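Local structure of UDP-N-acetylglucosamine pyrophosphorylase (Entamoeba histolytica, 3OC9) at residues Glu22-Gly27 / Ile199-Leu204; Gln130-Val135 / Pro150-Gly156; Tyr277-His282 / Ile310-Val315. The protein probably catalyses the uridylyl transfer from UTP to N-acetyl-alpha-D-glucosamine 1-phosphate that yields UDP-N-acetyl-alpha-D-glucosamine and diphosphate. All blocks are in the same frame, centred on the assembly; numbering follows the deposited sequence.

Contact 1 of 3, residues Glu22-Gly27 / Ile199-Leu204. With SO4 (sulfate ion), chain B.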
loop_
_atom_site.group_PDB
_atom_site.type_symbol
_atom_site.label_atom_id
_atom_site.label_comp_id
_atom_site.label_asym_id
_atom_site.label_seq_id
_atom_site.Cartn_x
_atom_site.Cartn_y
_atom_site.Cartn_z
ATOM N N GLU A 22 -8.833 16.845 16.271
ATOM C CA GLU A 22 -10.190 16.917 15.689
ATOM C C GLU A 22 -10.319 15.977 14.457
ATOM O O GLU A 22 -11.327 15.251 14.320
ATOM C CB GLU A 22 -10.589 18.370 15.340
ATOM C CG GLU A 22 -11.960 18.527 14.619
ATOM C CD GLU A 22 -12.232 19.922 14.015
ATOM O OE1 GLU A 22 -11.278 20.692 13.738
ATOM O OE2 GLU A 22 -13.427 20.240 13.787
ATOM N N HIS A 23 -9.293 15.965 13.598
ATOM C CA HIS A 23 -9.270 15.063 12.423
ATOM C C HIS A 23 -9.262 13.574 12.821
ATOM O O HIS A 23 -10.016 12.770 12.243
ATOM C CB HIS A 23 -8.070 15.347 11.486
ATOM C CG HIS A 23 -8.072 16.723 10.881
ATOM N ND1 HIS A 23 -6.993 17.576 10.976
ATOM C CD2 HIS A 23 -9.010 17.382 10.156
ATOM C CE1 HIS A 23 -7.273 18.712 10.361
ATOM N NE2 HIS A 23 -8.487 18.622 9.846
ATOM N N TYR A 24 -8.412 13.209 13.786
ATOM C CA TYR A 24 -8.349 11.813 14.289
ATOM C C TYR A 24 -9.728 11.312 14.775
ATOM O O TYR A 24 -10.180 10.227 14.390
ATOM C CB TYR A 24 -7.291 11.709 15.406
ATOM C CG TYR A 24 -7.185 10.365 16.122
ATOM C CD1 TYR A 24 -6.383 9.343 15.613
ATOM C CD2 TYR A 24 -7.849 10.143 17.324
ATOM C CE1 TYR A 24 -6.266 8.103 16.273
ATOM C CE2 TYR A 24 -7.743 8.905 17.990
ATOM C CZ TYR A 24 -6.955 7.894 17.453
ATOM O OH TYR A 24 -6.842 6.680 18.118
ATOM N N TYR A 25 -10.395 12.093 15.630
ATOM C CA TYR A 25 -11.720 11.687 16.141
ATOM C C TYR A 25 -12.849 11.672 15.098
ATOM O O TYR A 25 -13.754 10.832 15.185
ATOM C CB TYR A 25 -12.116 12.461 17.421
ATOM C CG TYR A 25 -11.227 12.107 18.597
ATOM C CD1 TYR A 25 -11.231 10.818 19.136
ATOM C CD2 TYR A 25 -10.353 13.046 19.147
ATOM C CE1 TYR A 25 -10.401 10.477 20.195
ATOM C CE2 TYR A 25 -9.513 12.714 20.215
ATOM C CZ TYR A 25 -9.539 11.422 20.725
ATOM O OH TYR A 25 -8.728 11.067 21.787
ATOM N N ARG A 26 -12.794 12.564 14.105
ATOM C CA ARG A 26 -13.752 12.498 12.983
ATOM C C ARG A 26 -13.556 11.203 12.159
ATOM O O ARG A 26 -14.528 10.609 11.646
ATOM C CB ARG A 26 -13.651 13.749 12.094
ATOM C CG ARG A 26 -14.565 13.778 10.839
ATOM C CD ARG A 26 -16.056 13.798 11.177
ATOM N NE ARG A 26 -16.870 13.900 9.963
ATOM C CZ ARG A 26 -18.170 13.625 9.895
ATOM N NH1 ARG A 26 -18.829 13.224 10.979
ATOM N NH2 ARG A 26 -18.811 13.745 8.733
ATOM N N GLY A 27 -12.295 10.774 12.040
ATOM C CA GLY A 27 -11.970 9.492 11.386
ATOM C C GLY A 27 -12.587 8.297 12.123
ATOM O O GLY A 27 -13.203 7.431 11.494
ATOM N N ILE A 199 -8.548 9.807 7.121
ATOM C CA ILE A 199 -10.012 9.814 6.820
ATOM C C ILE A 199 -10.648 11.150 7.281
ATOM O O ILE A 199 -11.410 11.790 6.535
ATOM C CB ILE A 199 -10.746 8.588 7.482
ATOM C CG1 ILE A 199 -10.194 7.253 6.951
ATOM C CG2 ILE A 199 -12.315 8.701 7.389
ATOM C CD1 ILE A 199 -10.364 6.991 5.458
ATOM N N GLY A 200 -10.302 11.592 8.492
ATOM C CA GLY A 200 -10.808 12.879 9.006
ATOM C C GLY A 200 -10.329 14.103 8.213
ATOM O O GLY A 200 -11.106 15.047 7.955
ATOM N N TYR A 201 -9.064 14.074 7.800
ATOM C CA TYR A 201 -8.468 15.158 6.974
ATOM C C TYR A 201 -9.182 15.281 5.601
ATOM O O TYR A 201 -9.606 16.388 5.194
ATOM C CB TYR A 201 -6.944 14.930 6.834
ATOM C CG TYR A 201 -6.106 16.141 6.402
ATOM C CD1 TYR A 201 -5.734 17.118 7.329
ATOM C CD2 TYR A 201 -5.656 16.282 5.073
ATOM C CE1 TYR A 201 -4.935 18.226 6.956
ATOM C CE2 TYR A 201 -4.852 17.403 4.685
ATOM C CZ TYR A 201 -4.503 18.363 5.635
ATOM O OH TYR A 201 -3.729 19.477 5.272
ATOM N N MET A 202 -9.345 14.162 4.887
ATOM C CA MET A 202 -10.029 14.223 3.594
ATOM C C MET A 202 -11.534 14.587 3.694
ATOM O O MET A 202 -12.080 15.229 2.784
ATOM C CB MET A 202 -9.686 13.019 2.674
ATOM C CG MET A 202 -10.337 11.685 2.999
ATOM S SD MET A 202 -9.785 10.387 1.813
ATOM C CE MET A 202 -10.275 11.054 0.219
ATOM N N ASP A 203 -12.185 14.256 4.816
ATOM C CA ASP A 203 -13.613 14.621 4.951
ATOM C C ASP A 203 -13.808 16.109 5.187
ATOM O O ASP A 203 -14.650 16.731 4.526
ATOM C CB ASP A 203 -14.349 13.794 6.013
ATOM C CG ASP A 203 -15.872 14.051 6.015
ATOM O OD1 ASP A 203 -16.563 13.752 5.007
ATOM O OD2 ASP A 203 -16.372 14.554 7.034
ATOM N N LEU A 204 -13.007 16.690 6.073
ATOM C CA LEU A 204 -13.176 18.112 6.401
ATOM C C LEU A 204 -12.741 19.062 5.254
ATOM O O LEU A 204 -13.311 20.174 5.105
ATOM C CB LEU A 204 -12.570 18.449 7.782
ATOM C CG LEU A 204 -13.134 17.651 9.001
ATOM C CD1 LEU A 204 -12.497 18.071 10.327
ATOM C CD2 LEU A 204 -14.670 17.717 9.121
HETATM S S SO4 B . -22.335 13.109 10.223
HETATM O O1 SO4 B . -21.663 11.958 9.615
HETATM O O2 SO4 B . -22.240 14.261 9.327
HETATM O O3 SO4 B . -23.740 12.787 10.457
HETATM O O4 SO4 B . -21.698 13.429 11.499
#
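Arg26 and Asp203 meet at the side of helix 21-32 and helix 196-204, which pack almost at right angles, the axes of segments 22-27 and 199-204 approaching to 7.4 Å. The guanidinium comes side-on and gives two N-H groups to a single carboxylate oxygen: Arg26 NE lies 3.0 Å from Asp203 OD2, and NH2 completes the fork of the salt bridge. OD2 sits in the guanidinium plane, yet both nitrogens reach it from one face of the carboxylate, the two planes being 41° apart. A bend about the CB-CG bond of the arginine (chi2 64°) carries the guanidinium past Leu204 to the acid. The other carboxylate oxygen, Asp203 OD1, is hydrogen-bonded to the hydroxyl of Tyr180, on strand 180-184 of the central sheet.

His23 points into the crossing. Tyr201 presents its edge to one face of the imidazole in a T-shaped pair, with planes at 71° and Tyr201 CD1 3.8 Å from His23 CE1. Leu204 CD1 comes obliquely against the same imidazole, 3.6 Å from His23 CD2. Outside the pair, Thr20 N is hydrogen-bonded to His23 ND1 and Ile17 O holds Tyr201 OH, so each ring is also tied at a polar atom.

The backbones come closest at Gly27 and Gly200, whose CA atoms are 4.3 Å apart; with no CB on Gly200, its CA can lie against His23 O, 3.3 Å away, in a nearly straight C-H...O contact. A sulfate, probably picked up during crystallisation, accepts from Arg26 NH1 through O4. The carboxylate of Asp203 would be expected to stabilise the charge of Arg26, and the sulfate indicates that the guanidinium can take a second anion.

Contact 2 of 3, residues Gln130-Val135 / Pro150-Gly156. With EDO (1,2-ethanediol), chain C.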
loop_
_atom_site.group_PDB
_atom_site.type_symbol
_atom_site.label_atom_id
_atom_site.label_comp_id
_atom_site.label_asym_id
_atom_site.label_seq_id
_atom_site.Cartn_x
_atom_site.Cartn_y
_atom_site.Cartn_z
ATOM N N GLN A 130 -8.856 -9.035 -11.712
ATOM C CA GLN A 130 -8.587 -8.050 -12.794
ATOM C C GLN A 130 -8.319 -8.791 -14.119
ATOM O O GLN A 130 -8.080 -10.012 -14.121
ATOM C CB GLN A 130 -7.406 -7.115 -12.432
ATOM C CG GLN A 130 -6.026 -7.830 -12.371
ATOM C CD GLN A 130 -4.835 -6.929 -11.995
ATOM O OE1 GLN A 130 -4.099 -7.218 -11.030
ATOM N NE2 GLN A 130 -4.611 -5.870 -12.772
ATOM N N GLY A 131 -8.364 -8.063 -15.234
ATOM C CA GLY A 131 -8.056 -8.634 -16.564
ATOM C C GLY A 131 -6.601 -9.062 -16.734
ATOM O O GLY A 131 -5.714 -8.538 -16.063
ATOM N N MET A 132 -6.370 -10.033 -17.623
ATOM C CA MET A 132 -5.023 -10.495 -18.011
ATOM C C MET A 132 -4.855 -10.425 -19.536
ATOM O O MET A 132 -5.857 -10.443 -20.261
ATOM C CB MET A 132 -4.780 -11.930 -17.524
ATOM C CG MET A 132 -4.850 -12.104 -15.985
ATOM S SD MET A 132 -4.447 -13.788 -15.457
ATOM C CE MET A 132 -2.661 -13.698 -15.321
ATOM N N LEU A 133 -3.602 -10.351 -20.006
ATOM C CA LEU A 133 -3.254 -10.375 -21.451
ATOM C C LEU A 133 -2.054 -11.305 -21.730
ATOM O O LEU A 133 -1.176 -11.452 -20.878
ATOM C CB LEU A 133 -2.902 -8.951 -21.936
ATOM C CG LEU A 133 -3.979 -7.849 -21.959
ATOM C CD1 LEU A 133 -3.345 -6.466 -22.122
ATOM C CD2 LEU A 133 -5.011 -8.104 -23.089
ATOM N N PRO A 134 -1.991 -11.929 -22.930
ATOM C CA PRO A 134 -0.787 -12.720 -23.281
ATOM C C PRO A 134 0.503 -11.885 -23.426
ATOM O O PRO A 134 0.470 -10.752 -23.927
ATOM C CB PRO A 134 -1.153 -13.368 -24.632
ATOM C CG PRO A 134 -2.627 -13.189 -24.790
ATOM C CD PRO A 134 -3.010 -11.968 -23.996
ATOM N N VAL A 135 1.625 -12.438 -22.964
ATOM C CA VAL A 135 2.948 -11.815 -23.100
ATOM C C VAL A 135 3.457 -12.075 -24.534
ATOM O O VAL A 135 3.285 -13.179 -25.040
ATOM C CB VAL A 135 3.936 -12.403 -22.030
ATOM C CG1 VAL A 135 5.316 -11.744 -22.110
ATOM C CG2 VAL A 135 3.333 -12.287 -20.592
ATOM N N PRO A 150 -0.748 -20.047 -23.719
ATOM C CA PRO A 150 0.077 -18.816 -23.655
ATOM C C PRO A 150 0.564 -18.437 -22.242
ATOM O O PRO A 150 -0.146 -18.701 -21.261
ATOM C CB PRO A 150 -0.883 -17.733 -24.159
ATOM C CG PRO A 150 -1.920 -18.459 -24.978
ATOM C CD PRO A 150 -2.094 -19.785 -24.269
ATOM N N TYR A 151 1.748 -17.815 -22.134
ATOM C CA TYR A 151 2.115 -17.101 -20.900
ATOM C C TYR A 151 1.220 -15.860 -20.766
ATOM O O TYR A 151 1.038 -15.123 -21.733
ATOM C CB TYR A 151 3.594 -16.677 -20.881
ATOM C CG TYR A 151 4.569 -17.785 -20.495
ATOM C CD1 TYR A 151 4.596 -18.300 -19.196
ATOM C CD2 TYR A 151 5.481 -18.295 -21.420
ATOM C CE1 TYR A 151 5.485 -19.322 -18.832
ATOM C CE2 TYR A 151 6.385 -19.316 -21.065
ATOM C CZ TYR A 151 6.375 -19.821 -19.771
ATOM O OH TYR A 151 7.258 -20.825 -19.408
ATOM N N MET A 152 0.663 -15.644 -19.575
ATOM C CA MET A 152 -0.282 -14.541 -19.334
ATOM C C MET A 152 0.209 -13.622 -18.212
ATOM O O MET A 152 0.930 -14.073 -17.308
ATOM C CB MET A 152 -1.662 -15.102 -18.952
ATOM C CG MET A 152 -2.274 -16.092 -19.961
ATOM S SD MET A 152 -2.860 -15.345 -21.491
ATOM C CE MET A 152 -4.161 -14.234 -20.920
ATOM N N ALA A 153 -0.177 -12.338 -18.268
ATOM C CA ALA A 153 0.141 -11.381 -17.198
ATOM C C ALA A 153 -1.036 -10.431 -16.893
ATOM O O ALA A 153 -1.831 -10.133 -17.774
ATOM C CB ALA A 153 1.418 -10.575 -17.548
ATOM N N PRO A 154 -1.151 -9.952 -15.632
ATOM C CA PRO A 154 -2.176 -8.945 -15.311
ATOM C C PRO A 154 -2.038 -7.660 -16.144
ATOM O O PRO A 154 -0.930 -7.338 -16.615
ATOM C CB PRO A 154 -1.921 -8.634 -13.819
ATOM C CG PRO A 154 -1.065 -9.746 -13.309
ATOM C CD PRO A 154 -0.253 -10.210 -14.485
ATOM N N ASN A 155 -3.146 -6.935 -16.319
ATOM C CA ASN A 155 -3.161 -5.723 -17.159
ATOM C C ASN A 155 -2.542 -4.451 -16.529
ATOM O O ASN A 155 -2.600 -3.380 -17.150
ATOM C CB ASN A 155 -4.573 -5.437 -17.713
ATOM C CG ASN A 155 -5.611 -5.141 -16.611
ATOM O OD1 ASN A 155 -5.292 -5.083 -15.427
ATOM N ND2 ASN A 155 -6.870 -4.985 -17.017
ATOM N N GLY A 156 -1.940 -4.578 -15.340
ATOM C CA GLY A 156 -1.308 -3.436 -14.623
ATOM C C GLY A 156 -2.155 -2.922 -13.452
ATOM O O GLY A 156 -3.369 -3.188 -13.403
HETATM C C1 EDO C . -0.804 -5.730 -12.397
HETATM O O1 EDO C . -1.605 -5.405 -11.245
HETATM C C2 EDO C . 0.657 -6.026 -12.043
HETATM O O2 EDO C . 1.414 -4.807 -11.943
HETATM O O HOH W 1 -9.158 -4.836 -14.994
#
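Leu133 and Ala153 pair across the antiparallel strands 132-134 and 152-154, the last residues of strands 125-134 and 149-154 at the outer end of the mixed sheet. They form the hydrogen-bonded pair, each N 2.9 Å from the other's O, whereas Met132-Pro154 and Pro134-Met152 are non-hydrogen-bonded pairs. Val135 N to Tyr151 O and Asn155 N to Gly131 O extend the pairing. Short C-H...O contacts fill in between, such as Met132 CA to Ala153 O at 3.2 Å.

Among side-chain polar contacts, Gln130 NE2 donates to Asn155 OD1 over 2.9 Å, nearly end-on to the C=O bond, with the amide planes 68° apart. The same nitrogen bonds weakly to Gly156 O. A water accepts from Asn155 ND2 and, weakly, from Gly131 N, bridging the segments; an ethanediol, probably a crystallisation additive, donates through O1 to Gln130 OE1.

Apolar contacts lie on both faces. Met152, bent at both chi2 (-72°) and chi3 (-62°), runs alongside Pro134, its SD 3.9 Å from Pro134 CG, while Met132 CE rests on Met152 CB. On the other face Val135 CG2 touches Ala153 CB.

Prolines 134 and 154 have no N-H to give, but both occupy non-hydrogen-bonded positions, so the pairing between these strands loses no bond to them.

Contact 3 of 3, residues Tyr277-His282 / Ile310-Val315. Unlike the reference sequence in segment 310-315: Ile310 (reference Met).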
loop_
_atom_site.group_PDB
_atom_site.type_symbol
_atom_site.label_atom_id
_atom_site.label_comp_id
_atom_site.label_asym_id
_atom_site.label_seq_id
_atom_site.Cartn_x
_atom_site.Cartn_y
_atom_site.Cartn_z
ATOM N N TYR A 277 -12.820 6.241 -17.290
ATOM C CA TYR A 277 -11.671 6.957 -17.863
ATOM C C TYR A 277 -10.718 6.023 -18.613
ATOM O O TYR A 277 -10.306 4.981 -18.081
ATOM C CB TYR A 277 -10.928 7.687 -16.724
ATOM C CG TYR A 277 -9.833 8.679 -17.127
ATOM C CD1 TYR A 277 -10.155 9.984 -17.524
ATOM C CD2 TYR A 277 -8.482 8.327 -17.057
ATOM C CE1 TYR A 277 -9.151 10.911 -17.874
ATOM C CE2 TYR A 277 -7.461 9.250 -17.402
ATOM C CZ TYR A 277 -7.812 10.540 -17.805
ATOM O OH TYR A 277 -6.827 11.450 -18.147
ATOM N N GLN A 278 -10.385 6.384 -19.858
ATOM C CA GLN A 278 -9.432 5.609 -20.671
ATOM C C GLN A 278 -7.968 5.972 -20.355
ATOM O O GLN A 278 -7.497 7.071 -20.701
ATOM C CB GLN A 278 -9.719 5.805 -22.177
ATOM N N LEU A 279 -7.259 5.050 -19.691
ATOM C CA LEU A 279 -5.845 5.235 -19.310
ATOM C C LEU A 279 -4.850 4.959 -20.470
ATOM O O LEU A 279 -5.114 4.093 -21.316
ATOM C CB LEU A 279 -5.511 4.352 -18.079
ATOM C CG LEU A 279 -6.261 4.691 -16.764
ATOM C CD1 LEU A 279 -6.139 3.546 -15.734
ATOM C CD2 LEU A 279 -5.746 5.982 -16.135
ATOM N N PRO A 280 -3.716 5.694 -20.524
ATOM C CA PRO A 280 -2.729 5.484 -21.598
ATOM C C PRO A 280 -1.912 4.179 -21.426
ATOM O O PRO A 280 -1.654 3.755 -20.295
ATOM C CB PRO A 280 -1.839 6.728 -21.509
ATOM C CG PRO A 280 -1.928 7.156 -20.063
ATOM C CD PRO A 280 -3.335 6.809 -19.630
ATOM N N TYR A 281 -1.530 3.533 -22.538
ATOM C CA TYR A 281 -0.716 2.301 -22.430
ATOM C C TYR A 281 0.767 2.589 -22.140
ATOM O O TYR A 281 1.303 3.649 -22.532
ATOM C CB TYR A 281 -0.874 1.389 -23.683
ATOM C CG TYR A 281 -2.262 0.789 -23.843
ATOM C CD1 TYR A 281 -2.789 -0.082 -22.880
ATOM C CD2 TYR A 281 -3.050 1.083 -24.964
ATOM C CE1 TYR A 281 -4.067 -0.629 -23.019
ATOM C CE2 TYR A 281 -4.339 0.539 -25.113
ATOM C CZ TYR A 281 -4.840 -0.318 -24.134
ATOM O OH TYR A 281 -6.112 -0.865 -24.267
ATOM N N HIS A 282 1.409 1.670 -21.409
ATOM C CA HIS A 282 2.865 1.665 -21.181
ATOM C C HIS A 282 3.450 0.274 -21.526
ATOM O O HIS A 282 2.707 -0.718 -21.509
ATOM C CB HIS A 282 3.182 1.946 -19.696
ATOM C CG HIS A 282 2.735 3.295 -19.204
ATOM N ND1 HIS A 282 3.602 4.360 -19.060
ATOM C CD2 HIS A 282 1.520 3.742 -18.795
ATOM C CE1 HIS A 282 2.938 5.409 -18.594
ATOM N NE2 HIS A 282 1.670 5.065 -18.435
ATOM N N ILE A 310 -1.487 -0.663 -17.917
ATOM C CA ILE A 310 -2.023 0.673 -17.557
ATOM C C ILE A 310 -1.691 0.934 -16.070
ATOM O O ILE A 310 -1.620 -0.018 -15.263
ATOM C CB ILE A 310 -3.563 0.816 -17.858
ATOM C CG1 ILE A 310 -4.346 -0.392 -17.319
ATOM C CG2 ILE A 310 -3.837 1.016 -19.402
ATOM C CD1 ILE A 310 -5.895 -0.304 -17.418
ATOM N N PHE A 311 -1.466 2.212 -15.711
ATOM C CA PHE A 311 -0.919 2.623 -14.379
ATOM C C PHE A 311 -1.963 3.446 -13.575
ATOM O O PHE A 311 -2.561 4.379 -14.115
ATOM C CB PHE A 311 0.349 3.502 -14.560
ATOM C CG PHE A 311 1.585 2.774 -15.093
ATOM C CD1 PHE A 311 1.652 1.375 -15.173
ATOM C CD2 PHE A 311 2.711 3.515 -15.456
ATOM C CE1 PHE A 311 2.813 0.729 -15.646
ATOM C CE2 PHE A 311 3.876 2.878 -15.917
ATOM C CZ PHE A 311 3.918 1.483 -16.007
ATOM N N PHE A 312 -2.201 3.110 -12.303
ATOM C CA PHE A 312 -3.299 3.745 -11.568
ATOM C C PHE A 312 -3.101 5.259 -11.411
ATOM O O PHE A 312 -4.074 6.008 -11.451
ATOM C CB PHE A 312 -3.602 3.058 -10.201
ATOM C CG PHE A 312 -2.631 3.410 -9.105
ATOM C CD1 PHE A 312 -2.681 4.661 -8.470
ATOM C CD2 PHE A 312 -1.664 2.488 -8.702
ATOM C CE1 PHE A 312 -1.747 5.009 -7.462
ATOM C CE2 PHE A 312 -0.736 2.815 -7.694
ATOM C CZ PHE A 312 -0.781 4.075 -7.075
ATOM N N PHE A 313 -1.849 5.696 -11.282
ATOM C CA PHE A 313 -1.567 7.131 -11.036
ATOM C C PHE A 313 -1.812 8.042 -12.240
ATOM O O PHE A 313 -1.884 9.277 -12.099
ATOM C CB PHE A 313 -0.184 7.360 -10.362
ATOM C CG PHE A 313 0.968 6.656 -11.042
ATOM C CD1 PHE A 313 1.456 5.448 -10.537
ATOM C CD2 PHE A 313 1.567 7.199 -12.189
ATOM C CE1 PHE A 313 2.521 4.779 -11.160
ATOM C CE2 PHE A 313 2.649 6.542 -12.823
ATOM C CZ PHE A 313 3.119 5.324 -12.309
ATOM N N ASP A 314 -1.991 7.458 -13.435
ATOM C CA ASP A 314 -2.423 8.272 -14.586
ATOM C C ASP A 314 -3.865 8.793 -14.461
ATOM O O ASP A 314 -4.291 9.603 -15.291
ATOM C CB ASP A 314 -2.227 7.521 -15.934
ATOM C CG ASP A 314 -0.749 7.409 -16.347
ATOM O OD1 ASP A 314 0.051 8.349 -16.080
ATOM O OD2 ASP A 314 -0.373 6.371 -16.961
ATOM N N VAL A 315 -4.593 8.354 -13.419
ATOM C CA VAL A 315 -5.948 8.873 -13.125
ATOM C C VAL A 315 -5.940 10.216 -12.353
ATOM O O VAL A 315 -6.939 10.944 -12.373
ATOM C CB VAL A 315 -6.871 7.817 -12.419
ATOM C CG1 VAL A 315 -6.748 7.863 -10.890
ATOM C CG2 VAL A 315 -8.337 8.026 -12.851
HETATM O O HOH W 2 -4.140 10.513 -17.836
HETATM O O HOH W 3 -1.947 4.253 -17.609
#
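Tyr277 CD2 lies 4.2 Å from Val315 CG2 where the loop between helix 268-274 and strand 282-286 packs against residues 310-311 and the 3-10 turn that starts at 312, within the nucleotidyltransferase fold of the UDPGP family. The tyrosine ring is oblique to Val315, and a water links its hydroxyl to Asp314 O.

Leu279 is directed into the interface. Its two methyl branches divide the work: CD1 approaches Phe311 O, while CD2 rests on the backbone between Asp314 and Val315, 3.8 Å from Asp314 C. Farther back, Leu279 CB meets Ile310 CG2.

Pro280 lays its ring beside the aspartate, CG 3.6 Å from Asp314 OD2. Its carbonyl takes a bond from a second water, which also donates to Asp314 OD2 and accepts from Phe311 N, so one water bridges three groups of the two segments. The ring of Tyr281 runs alongside Ile310, pointing the same way, with CD1 3.8 Å from Ile310 CG2; Ile310 differs from the methionine of the reference sequence.

His282 closes the segment with two different uses of its imidazole, which a CG anti to the carbonyl carbon (chi1 -63°) brings over Phe311 and up to Asp314. One face stacks on Phe311, the centroids 4.0 Å apart and the planes at 16°, with Phe311 CD2 over the middle of the five-membered ring. At the edge, the carboxylate of Asp314 comes from the opposite direction and lies nearly coplanar with the imidazole, which together with the stack fixes the ring's rotation. His282 NE2 donates to the syn lone pair of Asp314 OD2 at 2.8 Å, with an N-H...O angle of 159°.

Contacts 2 and 3 adjoin, their centres about 16 Å apart, and share a direct bridge: Asn155 O and Ile310 N are 3.0 Å apart, a probable hydrogen bond that ties the end of the outer strand pair to the start of 310-315. Contact 1 stands apart, with its centre about 39 Å from that of contact 2, on the opposite side of the chain's centre, and about 29 Å from that of contact 3. In sequence, contact 2 is nested inside the loop closed by contact 1, and contact 3 follows both. The bound groups at contacts 1 and 2 are a sulfate and an ethanediol, neither of them a substrate.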